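Zn-dependent hydrolase of metallo-beta-lactamase superfamily TM0207 (Thermotoga maritima, PDB 1VJN) is probably a zinc-dependent hydrolase of the metallo-beta-lactamase superfamily, with its substrate not established. Local coordinates at residues L143-G147 with P171-K175. Numbering follows the deposited sequence.
Sequences LVPVG and PMHYK
Val-144 and Pro-145 pair with Pro-171 and Met-172 as parallel neighbours, at the C-terminal ends of adjacent strands in the eight-stranded mixed sheet. Two backbone hydrogen bonds join the edges. Met-172 N donates to Val-144 O (2.8 Å). Val-146 N donates to Met-172 O (3.0 Å). Each acceptor also takes a CA-H contact, from Pro-171 and Pro-145 respectively.

Side chains split between the two faces. On one, the selenomethionine Met-172 runs extended beyond CG beside Pro-145, and its CE packs 3.8 Å from Pro-145 CD. Past the strand end, His-173 turns its ring to Pro-145, with ND1 3.3 Å from Pro-145 CB. No partner for the buried ND1 is modelled. His-173, with Asp-123 close to its ring, probably belongs to the metal site usual in this fold; no zinc is modelled. On the other face lie Val-144 and Pro-171. Just past the strand end, Val-146 CG2 sits between its backbone N and carbonyl carbon (chi1 -58° for CG1). There it lies 4.0 Å from Pro-171 CB and 3.9 Å from Tyr-174 CD2.

The pairing closes the beta-alpha-beta unit of strand 141-145, helix 154-163 and strand 168-172. Ala-157 of that helix packs on Val-144 and Val-146, while Phe-189 of helix 187-190 touches Val-146 and Pro-171.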
ATOM      1  N   LEU A 143       0.403   3.865  -0.819  1.00 15.58           N
ATOM      2  CA  LEU A 143       1.252   2.789  -1.324  1.00 17.22           C
ATOM      3  C   LEU A 143       0.784   2.500  -2.740  1.00 20.44           C
ATOM      4  O   LEU A 143      -0.357   2.048  -2.942  1.00 19.08           O
ATOM      5  CB  LEU A 143       1.123   1.563  -0.443  1.00 21.05           C
ATOM      6  CG  LEU A 143       1.257   1.851   1.074  1.00 24.39           C
ATOM      7  CD1 LEU A 143       1.028   0.554   1.870  1.00 27.99           C
ATOM      8  CD2 LEU A 143       2.550   2.429   1.425  1.00 29.85           C
ATOM      9  N   VAL A 144       1.643   2.785  -3.728  1.00 21.56           N
ATOM     10  CA  VAL A 144       1.157   2.872  -5.129  1.00 19.71           C
ATOM     11  C   VAL A 144       2.102   2.096  -6.080  1.00 18.52           C
ATOM     12  O   VAL A 144       3.299   2.263  -6.008  1.00 19.13           O
ATOM     13  CB  VAL A 144       0.963   4.387  -5.564  1.00 18.00           C
ATOM     14  CG1 VAL A 144       2.257   5.118  -5.573  1.00 20.04           C
ATOM     15  CG2 VAL A 144       0.366   4.516  -6.956  1.00 20.32           C
ATOM     16  N   PRO A 145       1.562   1.202  -6.924  1.00 19.22           N
ATOM     17  CA  PRO A 145       2.349   0.495  -7.895  1.00 22.18           C
ATOM     18  C   PRO A 145       2.743   1.427  -9.038  1.00 19.12           C
ATOM     19  O   PRO A 145       1.965   2.298  -9.377  1.00 18.44           O
ATOM     20  CB  PRO A 145       1.383  -0.599  -8.402  1.00 19.87           C
ATOM     21  CG  PRO A 145       0.050  -0.038  -8.230  1.00 20.22           C
ATOM     22  CD  PRO A 145       0.146   0.825  -7.027  1.00 21.89           C
ATOM     23  N   VAL A 146       3.950   1.267  -9.582  1.00 18.75           N
ATOM     24  CA  VAL A 146       4.452   2.124 -10.634  1.00 19.60           C
ATOM     25  C   VAL A 146       5.210   1.418 -11.774  1.00 19.57           C
ATOM     26  O   VAL A 146       5.832   2.089 -12.597  1.00 21.69           O
ATOM     27  CB  VAL A 146       5.423   3.197 -10.040  1.00 17.25           C
ATOM     28  CG1 VAL A 146       4.713   4.045  -8.974  1.00 18.46           C
ATOM     29  CG2 VAL A 146       6.731   2.560  -9.473  1.00 17.97           C
ATOM     30  N   GLY A 147       5.184   0.089 -11.826  1.00 20.10           N
ATOM     31  CA  GLY A 147       5.963  -0.638 -12.839  1.00 20.88           C
ATOM     32  C   GLY A 147       5.424  -0.666 -14.264  1.00 19.45           C
ATOM     33  O   GLY A 147       6.164  -1.061 -15.165  1.00 15.44           O
ATOM     34  N   PRO A 171       6.167   4.245  -3.568  1.00 21.41           N
ATOM     35  CA  PRO A 171       5.998   3.398  -4.778  1.00 20.08           C
ATOM     36  C   PRO A 171       6.274   1.905  -4.483  1.00 22.90           C
ATOM     37  O   PRO A 171       7.055   1.550  -3.565  1.00 19.52           O
ATOM     38  CB  PRO A 171       7.068   3.926  -5.752  1.00 20.06           C
ATOM     39  CG  PRO A 171       8.163   4.533  -4.840  1.00 23.42           C
ATOM     40  CD  PRO A 171       7.412   5.072  -3.620  1.00 17.45           C
HETATM   41  N   MSE A 172       5.667   1.033  -5.257  1.00 21.71           N
HETATM   42  CA  MSE A 172       6.003  -0.381  -5.158  1.00 26.02           C
HETATM   43  C   MSE A 172       5.821  -0.956  -6.538  1.00 22.81           C
HETATM   44  O   MSE A 172       5.434  -0.226  -7.447  1.00 21.40           O
HETATM   45  CB  MSE A 172       5.115  -1.102  -4.147  1.00 28.09           C
HETATM   46  CG  MSE A 172       3.641  -0.901  -4.402  1.00 30.78           C
HETATM   47 SE   MSE A 172       2.446  -1.626  -2.956  1.00 41.00          SE
HETATM   48  CE  MSE A 172       0.743  -1.158  -3.843  1.00 29.51           C
ATOM     49  N   HIS A 173       6.135  -2.245  -6.684  1.00 23.05           N
ATOM     50  CA  HIS A 173       5.847  -3.003  -7.914  1.00 22.71           C
ATOM     51  C   HIS A 173       6.686  -2.435  -9.074  1.00 18.91           C
ATOM     52  O   HIS A 173       6.136  -2.121 -10.119  1.00 21.40           O
ATOM     53  CB  HIS A 173       4.353  -2.921  -8.342  1.00 27.51           C
ATOM     54  CG  HIS A 173       3.418  -3.799  -7.575  1.00 41.64           C
ATOM     55  ND1 HIS A 173       2.413  -3.291  -6.769  1.00 54.18           N
ATOM     56  CD2 HIS A 173       3.282  -5.144  -7.539  1.00 52.17           C
ATOM     57  CE1 HIS A 173       1.721  -4.286  -6.245  1.00 49.74           C
ATOM     58  NE2 HIS A 173       2.238  -5.422  -6.685  1.00 56.14           N
ATOM     59  N   TYR A 174       7.994  -2.267  -8.867  1.00 15.64           N
ATOM     60  CA  TYR A 174       8.901  -1.755  -9.881  1.00 18.30           C
ATOM     61  C   TYR A 174      10.065  -2.735 -10.060  1.00 18.43           C
ATOM     62  O   TYR A 174      10.097  -3.738  -9.352  1.00 17.09           O
ATOM     63  CB  TYR A 174       9.398  -0.344  -9.491  1.00 18.52           C
ATOM     64  CG  TYR A 174       9.847  -0.178  -8.076  1.00  9.52           C
ATOM     65  CD1 TYR A 174      11.100  -0.554  -7.705  1.00 17.79           C
ATOM     66  CD2 TYR A 174       9.033   0.441  -7.118  1.00 15.27           C
ATOM     67  CE1 TYR A 174      11.539  -0.405  -6.425  1.00 25.33           C
ATOM     68  CE2 TYR A 174       9.486   0.648  -5.839  1.00 17.80           C
ATOM     69  CZ  TYR A 174      10.749   0.203  -5.497  1.00 23.66           C
ATOM     70  OH  TYR A 174      11.248   0.336  -4.226  1.00 24.10           O
ATOM     71  N   LYS A 175      10.982  -2.439 -11.005  1.00 17.65           N
ATOM     72  CA  LYS A 175      12.129  -3.261 -11.316  1.00 20.24           C
ATOM     73  C   LYS A 175      13.016  -3.444 -10.102  1.00 20.10           C
ATOM     74  O   LYS A 175      13.407  -2.447  -9.470  1.00 18.58           O
ATOM     75  CB  LYS A 175      12.976  -2.653 -12.444  1.00 20.24           C
ATOM     76  CG  LYS A 175      13.865  -3.635 -13.104  1.00 23.53           C
ATOM     77  CD  LYS A 175      14.769  -2.991 -14.220  1.00 27.28           C
ATOM     78  CE  LYS A 175      13.969  -2.470 -15.420  1.00 35.85           C
ATOM     79  NZ  LYS A 175      13.175  -3.533 -16.145  1.00 40.06           N
TER